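Local structure of NTF2 fold protein loop-helix-loop design NT-9 (6W90) at residues V71-V76 / V85-E90; W96-E101 / I112-D117. The protein is a de novo designed NTF2-fold protein with no assigned natural function, and in the crystal it holds a two-tailed phospholipid in its interior pocket. One frame throughout, in Å; residues are numbered along the deposited sequence. Where two conformers were deposited one is given.

Interaction 1: V71-V76 / V85-E90; sequences VEIRKV and VEIELE. With 3PE (1,2-Distearoyl-sn-glycerophosphoethanolamine), chain B.
Glu88 and Arg74 reach for each other diagonally across two antiparallel strands. The glutamate leaves the backbone with CG opposite its own N (chi1 -180°) and runs out straight, while the arginine folds at chi2 and chi3, bringing its CG to 3.6 Å from Glu88 CB and the guanidinium back alongside the carboxylate, with its edge toward OE1. The salt bridge runs through one atom pair, NH1 to OE1, modelled at 2.4 Å, a length too short to take literally. The two planes stand 90° apart, with OE1 at the guanidinium edge, so this is not the flat, two-pronged arrangement.

Glu86 lies against the aliphatic part of Lys75. Its OE1 sits 3.4 Å from Lys75 CE, yet Lys75 NZ is 4.8 Å from that oxygen, because the lysine bends away beyond CD; the pair meets through methylenes, not as an ion pair. The backbone of Glu86 is gripped more firmly. Its O accepts Arg74 N at 2.8 Å and, more weakly, Lys75 N at 3.3 Å, while its N donates to Lys75 O. Further along, Glu88 and Glu72 exchange two backbone bonds. The Glu72 carboxylate comes near that of Glu90, a crowding of like charges that the salt bridge from Glu72 to Arg70 probably eases.

The other face is greasy. Val71 CG1 meets Ile87 CG2 at 3.6 Å and its other methyl touches Leu89, whose CD1 reaches to 3.4 Å from the ester carbonyl oxygen O32 of the lipid; helix 6-22 packs against Val71, Ile73 and Val76. With Arg74 and Lys75 both facing Glu86, this is a classic beta bulge, set in the hairpin of strands 70-79 and 82-91 at one edge of the NTF2-like sheet.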
loop_
_atom_site.group_PDB
_atom_site.type_symbol
_atom_site.label_atom_id
_atom_site.label_comp_id
_atom_site.label_asym_id
_atom_site.label_seq_id
_atom_site.Cartn_x
_atom_site.Cartn_y
_atom_site.Cartn_z
ATOM N N VAL A 71 -0.268 10.469 -9.422
ATOM C CA VAL A 71 0.308 9.396 -8.627
ATOM C C VAL A 71 1.413 8.799 -9.489
ATOM O O VAL A 71 1.163 8.429 -10.639
ATOM C CB VAL A 71 -0.749 8.346 -8.227
ATOM C CG1 VAL A 71 -0.065 7.234 -7.517
ATOM C CG2 VAL A 71 -1.815 8.982 -7.419
ATOM N N GLU A 72 2.635 8.731 -8.955
ATOM C CA GLU A 72 3.758 8.210 -9.719
ATOM C C GLU A 72 4.678 7.402 -8.813
ATOM O O GLU A 72 4.994 7.841 -7.707
ATOM C CB GLU A 72 4.608 9.330 -10.343
ATOM C CG GLU A 72 3.873 10.401 -11.108
ATOM C CD GLU A 72 4.825 11.457 -11.643
ATOM O OE1 GLU A 72 5.927 11.079 -12.102
ATOM O OE2 GLU A 72 4.475 12.658 -11.580
ATOM N N ILE A 73 5.179 6.278 -9.319
ATOM C CA ILE A 73 6.186 5.496 -8.618
ATOM C C ILE A 73 7.531 6.167 -8.828
ATOM O O ILE A 73 7.983 6.316 -9.971
ATOM C CB ILE A 73 6.222 4.054 -9.132
ATOM C CG1 ILE A 73 4.883 3.369 -8.924
ATOM C CG2 ILE A 73 7.320 3.325 -8.405
ATOM C CD1 ILE A 73 4.823 2.013 -9.590
ATOM N N ARG A 74 8.189 6.539 -7.736
ATOM C CA ARG A 74 9.463 7.225 -7.825
ATOM C C ARG A 74 10.667 6.347 -7.551
ATOM O O ARG A 74 11.784 6.724 -7.938
ATOM C CB ARG A 74 9.539 8.392 -6.831
ATOM C CG ARG A 74 8.649 9.600 -7.145
ATOM C CD ARG A 74 9.000 10.343 -8.433
ATOM N NE ARG A 74 10.381 10.826 -8.414
ATOM C CZ ARG A 74 10.772 12.006 -7.937
ATOM N NH1 ARG A 74 9.888 12.858 -7.439
ATOM N NH2 ARG A 74 12.058 12.334 -7.964
ATOM N N LYS A 75 10.476 5.228 -6.855
ATOM C CA LYS A 75 11.575 4.335 -6.516
ATOM C C LYS A 75 11.036 2.924 -6.332
ATOM O O LYS A 75 10.036 2.719 -5.650
ATOM C CB LYS A 75 12.273 4.817 -5.235
ATOM C CG LYS A 75 13.377 3.942 -4.694
ATOM C CD LYS A 75 14.183 4.741 -3.667
ATOM C CE LYS A 75 14.265 4.038 -2.337
ATOM N NZ LYS A 75 15.368 3.013 -2.330
ATOM N N VAL A 76 11.718 1.953 -6.932
ATOM C CA VAL A 76 11.564 0.554 -6.550
ATOM C C VAL A 76 12.962 -0.011 -6.346
ATOM O O VAL A 76 13.821 0.138 -7.217
ATOM C CB VAL A 76 10.791 -0.281 -7.592
ATOM C CG1 VAL A 76 10.732 -1.758 -7.140
ATOM C CG2 VAL A 76 9.376 0.256 -7.830
ATOM N N VAL A 85 9.273 0.451 -2.045
ATOM C CA VAL A 85 8.533 1.201 -3.056
ATOM C C VAL A 85 8.257 2.599 -2.523
ATOM O O VAL A 85 7.782 2.739 -1.402
ATOM C CB VAL A 85 7.216 0.493 -3.399
ATOM C CG1 VAL A 85 6.384 1.290 -4.413
ATOM C CG2 VAL A 85 7.543 -0.866 -3.978
ATOM N N GLU A 86 8.554 3.626 -3.320
ATOM C CA GLU A 86 8.146 4.991 -2.995
ATOM C C GLU A 86 7.233 5.514 -4.086
ATOM O O GLU A 86 7.552 5.413 -5.280
ATOM C CB GLU A 86 9.325 5.931 -2.856
ATOM C CG GLU A 86 10.235 5.645 -1.720
ATOM C CD GLU A 86 11.380 6.664 -1.672
ATOM O OE1 GLU A 86 12.355 6.414 -0.931
ATOM O OE2 GLU A 86 11.305 7.698 -2.383
ATOM N N ILE A 87 6.084 6.023 -3.670
ATOM C CA ILE A 87 5.084 6.562 -4.570
ATOM C C ILE A 87 4.859 8.014 -4.197
ATOM O O ILE A 87 4.710 8.342 -3.021
ATOM C CB ILE A 87 3.771 5.773 -4.494
ATOM C CG1 ILE A 87 3.998 4.346 -4.996
ATOM C CG2 ILE A 87 2.758 6.443 -5.392
ATOM C CD1 ILE A 87 2.855 3.443 -4.723
ATOM N N GLU A 88 4.874 8.883 -5.182
ATOM C CA GLU A 88 4.617 10.295 -4.959
ATOM C C GLU A 88 3.190 10.606 -5.378
ATOM O O GLU A 88 2.729 10.169 -6.433
ATOM C CB GLU A 88 5.653 11.075 -5.737
ATOM C CG GLU A 88 5.612 12.525 -5.673
ATOM C CD GLU A 88 6.753 13.032 -6.517
ATOM O OE1 GLU A 88 7.898 12.864 -6.039
ATOM O OE2 GLU A 88 6.505 13.501 -7.660
ATOM N N LEU A 89 2.487 11.329 -4.516
ATOM C CA LEU A 89 1.091 11.703 -4.703
ATOM C C LEU A 89 1.042 13.213 -4.679
ATOM O O LEU A 89 1.667 13.832 -3.817
ATOM C CB LEU A 89 0.227 11.121 -3.601
ATOM C CG LEU A 89 0.484 9.677 -3.182
ATOM C CD1 LEU A 89 -0.102 9.406 -1.785
ATOM C CD2 LEU A 89 -0.176 8.851 -4.152
ATOM N N GLU A 90 0.376 13.806 -5.657
ATOM C CA GLU A 90 0.389 15.242 -5.767
ATOM C C GLU A 90 -1.013 15.787 -5.926
ATOM O O GLU A 90 -1.856 15.200 -6.602
ATOM C CB GLU A 90 1.155 15.725 -6.972
ATOM C CG GLU A 90 2.561 15.277 -7.115
ATOM C CD GLU A 90 3.207 15.967 -8.299
ATOM O OE1 GLU A 90 3.734 15.256 -9.184
ATOM O OE2 GLU A 90 3.139 17.222 -8.349
HETATM P P 3PE B . 4.125 12.862 3.653
HETATM N N 3PE B . 6.810 10.604 6.273
HETATM O O11 3PE B . 3.067 11.641 3.330
HETATM O O12 3PE B . 4.807 13.297 2.382
HETATM O O13 3PE B . 5.326 12.261 4.631
HETATM O O14 3PE B . 3.476 14.024 4.403
HETATM C C11 3PE B . 6.293 11.406 4.076
HETATM C C12 3PE B . 7.411 11.175 5.085
HETATM C C1 3PE B . 2.300 11.159 4.399
HETATM C C2 3PE B . 1.228 10.172 3.911
HETATM C C3 3PE B . 1.909 9.283 2.866
HETATM O O31 3PE B . 1.153 8.140 2.596
HETATM O O32 3PE B . -0.360 9.489 1.638
HETATM C C31 3PE B . -0.075 8.395 1.976
HETATM C C32 3PE B . -1.043 7.241 1.745
HETATM C C33 3PE B . -2.130 7.558 0.721
HETATM C C34 3PE B . -2.422 6.245 -0.005
HETATM C C35 3PE B . -3.753 6.273 -0.745
HETATM C C36 3PE B . -3.485 6.190 -2.251
HETATM C C37 3PE B . -3.154 4.762 -2.704
HETATM C C38 3PE B . -1.673 4.399 -2.531
HETATM C C39 3PE B . -1.187 3.424 -3.614
HETATM C C3A 3PE B . -1.807 2.029 -3.462
HETATM C C3B 3PE B . -1.071 0.977 -4.298
HETATM C C3C 3PE B . -0.168 0.125 -3.403
HETATM C C3D 3PE B . 0.337 -1.121 -4.133
HETATM C C3E 3PE B . 1.390 -1.817 -3.265
HETATM C C3F 3PE B . 2.242 -2.777 -4.105
HETATM C C3G 3PE B . 3.344 -3.414 -3.250
HETATM C C3H 3PE B . 4.582 -3.835 -4.056
HETATM C C3I 3PE B . 4.395 -5.153 -4.813
HETATM O O21 3PE B . 0.779 9.423 5.004
HETATM O O22 3PE B . -1.371 10.143 4.834
HETATM C C21 3PE B . -0.560 9.520 5.450
HETATM C C22 3PE B . -0.939 8.800 6.760
HETATM C C23 3PE B . -1.884 7.608 6.545
HETATM C C24 3PE B . -1.180 6.386 5.945
HETATM C C25 3PE B . -2.165 5.259 5.590
HETATM C C26 3PE B . -1.480 4.352 4.565
HETATM C C27 3PE B . -2.410 3.292 3.974
HETATM C C28 3PE B . -1.690 2.486 2.880
HETATM C C29 3PE B . -0.810 1.325 3.383
HETATM C C2A 3PE B . -0.386 0.393 2.231
HETATM C C2B 3PE B . -1.215 -0.890 2.142
HETATM C C2C 3PE B . -1.069 -1.547 0.765
HETATM C C2D 3PE B . -2.366 -2.279 0.429
HETATM C C2E 3PE B . -2.250 -3.131 -0.828
HETATM C C2F 3PE B . -2.518 -2.295 -2.076
#

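Interaction 2: W96-E101 / I112-D117; sequences WTFEIE and IRQQVD. With 3PE (1,2-Distearoyl-sn-glycerophosphoethanolamine), chain B.
Phe98 and Gln114 cross at about a right angle, and the phenyl ring stands perpendicular to the side-chain amide. Gln114 NE2 approaches the ring at its edge, close to the ring plane, 3.6 Å from Phe98 CD1. Both chains swing away from their own backbone N (chi1 175° for Phe98, -176° for Gln114), which sends ring and amide inward to the lipid. There the far edge of the phenyl takes one of the two acyl tails, with CZ 3.3 Å from lipid C2A. The amide holds two roles: NE2 donates to a water and, weakly, to the ester oxygen O31 at 3.3 Å, while OE1 lies against C26 of a tail.

Further along, Ile100 and Ile112 slant across one another, CG2 to CG2 at 3.9 Å. Ile100 puts CG1 between its backbone N and carbonyl carbon, and this rotation turns CG2 toward the neighbouring strand; Ile112 CD1 continues to the lipid.

These strands, 94-105 and 108-114, form a long antiparallel hairpin in the curved sheet that lines the NTF2-fold pocket. Glu101 and Arg113 are a hydrogen-bonded pair: Glu101 N points almost straight (174°) at Arg113 O, 3.0 Å away, and Arg113 N returns a bond to Glu101 O at 2.8 Å. Their side chains look elsewhere, Glu101 to His82 and Arg84, Arg113 to Glu43. Beyond them the strands part and water fills in: one molecule links Thr97 O, Glu99 N and Gln114 NE2, another joins Glu99 O to Gln115 N.

At the splayed end sits the lipid headgroup. Thr97 N donates to phosphate oxygen O12 at 2.9 Å, and the ammonium N makes a weak bond to Asp117 OD2 at 2.8 Å.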
loop_
_atom_site.group_PDB
_atom_site.type_symbol
_atom_site.label_atom_id
_atom_site.label_comp_id
_atom_site.label_asym_id
_atom_site.label_seq_id
_atom_site.Cartn_x
_atom_site.Cartn_y
_atom_site.Cartn_z
ATOM N N TRP A 96 2.957 14.389 -1.444
ATOM C CA TRP A 96 3.048 13.412 -0.371
ATOM C C TRP A 96 3.891 12.263 -0.874
ATOM O O TRP A 96 3.814 11.889 -2.048
ATOM C CB TRP A 96 1.701 12.863 0.065
ATOM C CG TRP A 96 0.884 13.819 0.752
ATOM C CD1 TRP A 96 0.797 14.003 2.085
ATOM C CD2 TRP A 96 0.026 14.786 0.148
ATOM N NE1 TRP A 96 -0.070 15.024 2.367
ATOM C CE2 TRP A 96 -0.551 15.530 1.189
ATOM C CE3 TRP A 96 -0.305 15.097 -1.177
ATOM C CZ2 TRP A 96 -1.454 16.551 0.954
ATOM C CZ3 TRP A 96 -1.199 16.099 -1.407
ATOM C CH2 TRP A 96 -1.773 16.815 -0.349
ATOM N N THR A 97 4.689 11.689 0.007
ATOM C CA THR A 97 5.485 10.531 -0.360
ATOM C C THR A 97 5.030 9.345 0.467
ATOM O O THR A 97 5.090 9.385 1.700
ATOM C CB THR A 97 6.967 10.790 -0.190
ATOM O OG1 THR A 97 7.282 12.046 -0.788
ATOM C CG2 THR A 97 7.719 9.687 -0.891
ATOM N N PHE A 98 4.508 8.332 -0.226
ATOM C CA PHE A 98 4.053 7.068 0.339
ATOM C C PHE A 98 5.187 6.072 0.137
ATOM O O PHE A 98 5.462 5.669 -0.997
ATOM C CB PHE A 98 2.774 6.648 -0.381
ATOM C CG PHE A 98 2.252 5.307 -0.001
ATOM C CD1 PHE A 98 1.830 5.045 1.280
ATOM C CD2 PHE A 98 2.187 4.296 -0.933
ATOM C CE1 PHE A 98 1.329 3.821 1.618
ATOM C CE2 PHE A 98 1.699 3.059 -0.576
ATOM C CZ PHE A 98 1.252 2.840 0.704
ATOM N N GLU A 99 5.903 5.750 1.206
ATOM C CA GLU A 99 7.073 4.896 1.108
ATOM C C GLU A 99 6.848 3.658 1.949
ATOM O O GLU A 99 6.517 3.782 3.136
ATOM C CB GLU A 99 8.350 5.582 1.596
ATOM C CG GLU A 99 9.541 4.605 1.604
ATOM C CD GLU A 99 10.909 5.246 1.814
ATOM O OE1 GLU A 99 10.971 6.361 2.377
ATOM O OE2 GLU A 99 11.919 4.615 1.414
ATOM N N ILE A 100 7.063 2.472 1.369
ATOM C CA ILE A 100 6.799 1.250 2.106
ATOM C C ILE A 100 7.904 0.247 1.865
ATOM O O ILE A 100 8.537 0.215 0.803
ATOM C CB ILE A 100 5.443 0.575 1.777
ATOM C CG1 ILE A 100 5.305 0.255 0.292
ATOM C CG2 ILE A 100 4.297 1.458 2.323
ATOM C CD1 ILE A 100 4.028 -0.628 -0.015
ATOM N N GLU A 101 8.137 -0.559 2.887
ATOM C CA GLU A 101 9.010 -1.705 2.835
ATOM C C GLU A 101 8.146 -2.940 2.906
ATOM O O GLU A 101 7.279 -3.026 3.770
ATOM C CB GLU A 101 9.927 -1.749 4.029
ATOM C CG GLU A 101 11.292 -1.253 3.876
ATOM C CD GLU A 101 12.054 -1.438 5.194
ATOM O OE1 GLU A 101 11.606 -0.924 6.264
ATOM O OE2 GLU A 101 13.080 -2.132 5.174
ATOM N N ILE A 112 4.161 -5.356 5.437
ATOM C CA ILE A 112 4.307 -3.999 4.917
ATOM C C ILE A 112 4.658 -3.144 6.116
ATOM O O ILE A 112 4.026 -3.281 7.167
ATOM C CB ILE A 112 3.033 -3.443 4.254
ATOM C CG1 ILE A 112 2.706 -4.266 3.022
ATOM C CG2 ILE A 112 3.201 -1.955 3.973
ATOM C CD1 ILE A 112 1.395 -3.968 2.387
ATOM N N ARG A 113 5.647 -2.271 5.975
ATOM C CA ARG A 113 6.009 -1.348 7.050
ATOM C C ARG A 113 6.119 0.048 6.463
ATOM O O ARG A 113 6.794 0.242 5.454
ATOM C CB ARG A 113 7.322 -1.801 7.720
ATOM C CG ARG A 113 7.622 -1.176 9.084
ATOM C CD ARG A 113 8.810 -1.883 9.818
ATOM N NE ARG A 113 8.390 -2.654 10.992
ATOM C CZ ARG A 113 8.853 -2.489 12.233
ATOM N NH1 ARG A 113 8.394 -3.246 13.222
ATOM N NH2 ARG A 113 9.779 -1.580 12.496
ATOM N N GLN A 114 5.421 1.004 7.070
ATOM C CA GLN A 114 5.448 2.407 6.698
ATOM C C GLN A 114 5.788 3.195 7.958
ATOM O O GLN A 114 5.282 2.882 9.038
ATOM C CB GLN A 114 4.079 2.827 6.135
ATOM C CG GLN A 114 4.001 4.244 5.630
ATOM C CD GLN A 114 2.595 4.720 5.208
ATOM O OE1 GLN A 114 1.581 4.049 5.393
ATOM N NE2 GLN A 114 2.548 5.920 4.673
ATOM N N GLN A 115 6.602 4.233 7.829
ATOM C CA GLN A 115 6.774 5.173 8.914
ATOM C C GLN A 115 5.805 6.332 8.722
ATOM O O GLN A 115 5.410 6.681 7.606
ATOM C CB GLN A 115 8.217 5.665 9.001
ATOM C CG GLN A 115 8.516 6.508 10.281
ATOM C CD GLN A 115 8.039 5.880 11.621
ATOM O OE1 GLN A 115 6.833 5.794 11.906
ATOM N NE2 GLN A 115 8.998 5.483 12.460
ATOM N N VAL A 116 5.409 6.915 9.847
ATOM C CA VAL A 116 4.433 7.988 9.906
ATOM C C VAL A 116 5.048 9.159 10.650
ATOM O O VAL A 116 5.628 8.975 11.726
ATOM C CB VAL A 116 3.160 7.517 10.622
ATOM C CG1 VAL A 116 2.107 8.566 10.595
ATOM C CG2 VAL A 116 2.632 6.256 9.957
ATOM N N ASP A 117 4.910 10.358 10.090
ATOM C CA ASP A 117 5.431 11.538 10.752
ATOM C C ASP A 117 4.504 11.923 11.897
ATOM O O ASP A 117 3.351 11.470 11.966
ATOM C CB ASP A 117 5.561 12.690 9.758
ATOM C CG ASP A 117 6.734 12.524 8.810
ATOM O OD1 ASP A 117 7.727 11.872 9.205
ATOM O OD2 ASP A 117 6.663 13.058 7.670
HETATM P P 3PE B . 4.125 12.862 3.653
HETATM N N 3PE B . 6.810 10.604 6.273
HETATM O O11 3PE B . 3.067 11.641 3.330
HETATM O O12 3PE B . 4.807 13.297 2.382
HETATM O O13 3PE B . 5.326 12.261 4.631
HETATM O O14 3PE B . 3.476 14.024 4.403
HETATM C C11 3PE B . 6.293 11.406 4.076
HETATM C C12 3PE B . 7.411 11.175 5.085
HETATM C C1 3PE B . 2.300 11.159 4.399
HETATM C C2 3PE B . 1.228 10.172 3.911
HETATM C C3 3PE B . 1.909 9.283 2.866
HETATM O O31 3PE B . 1.153 8.140 2.596
HETATM O O32 3PE B . -0.360 9.489 1.638
HETATM C C31 3PE B . -0.075 8.395 1.976
HETATM C C32 3PE B . -1.043 7.241 1.745
HETATM C C33 3PE B . -2.130 7.558 0.721
HETATM C C34 3PE B . -2.422 6.245 -0.005
HETATM C C35 3PE B . -3.753 6.273 -0.745
HETATM C C36 3PE B . -3.485 6.190 -2.251
HETATM C C37 3PE B . -3.154 4.762 -2.704
HETATM C C38 3PE B . -1.673 4.399 -2.531
HETATM C C39 3PE B . -1.187 3.424 -3.614
HETATM C C3A 3PE B . -1.807 2.029 -3.462
HETATM C C3B 3PE B . -1.071 0.977 -4.298
HETATM C C3C 3PE B . -0.168 0.125 -3.403
HETATM C C3D 3PE B . 0.337 -1.121 -4.133
HETATM C C3E 3PE B . 1.390 -1.817 -3.265
HETATM C C3F 3PE B . 2.242 -2.777 -4.105
HETATM C C3G 3PE B . 3.344 -3.414 -3.250
HETATM C C3H 3PE B . 4.582 -3.835 -4.056
HETATM C C3I 3PE B . 4.395 -5.153 -4.813
HETATM O O21 3PE B . 0.779 9.423 5.004
HETATM O O22 3PE B . -1.371 10.143 4.834
HETATM C C21 3PE B . -0.560 9.520 5.450
HETATM C C22 3PE B . -0.939 8.800 6.760
HETATM C C23 3PE B . -1.884 7.608 6.545
HETATM C C24 3PE B . -1.180 6.386 5.945
HETATM C C25 3PE B . -2.165 5.259 5.590
HETATM C C26 3PE B . -1.480 4.352 4.565
HETATM C C27 3PE B . -2.410 3.292 3.974
HETATM C C28 3PE B . -1.690 2.486 2.880
HETATM C C29 3PE B . -0.810 1.325 3.383
HETATM C C2A 3PE B . -0.386 0.393 2.231
HETATM C C2B 3PE B . -1.215 -0.890 2.142
HETATM C C2C 3PE B . -1.069 -1.547 0.765
HETATM C C2D 3PE B . -2.366 -2.279 0.429
HETATM C C2E 3PE B . -2.250 -3.131 -0.828
HETATM C C2F 3PE B . -2.518 -2.295 -2.076
HETATM O O HOH W 1 5.056 7.266 3.500
HETATM O O HOH W 2 7.877 4.833 5.395
#

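In the fold
After helices 6-22 and 24-35 the chain lays down the short strands 40-44 and 47-49, then helix 54-64, before it enters strand 70-79, turns, and comes back along strand 82-91, so interaction 1 closes a short hairpin loop. It then turns again into strand 94-105 and returns as strand 108-114, where interaction 2 closes a second hairpin. The two loops follow in series, neither enclosing nor crossing the other. What joins them is the middle pair of strands: Leu89 O with Trp96 N and Ile87 N with Phe98 O are probable hydrogen bonds. Together they make four consecutive strands of one sheet, from edge strand 70-79 inward to 108-114, which borders strand 40-44. Both contacts touch the same lipid.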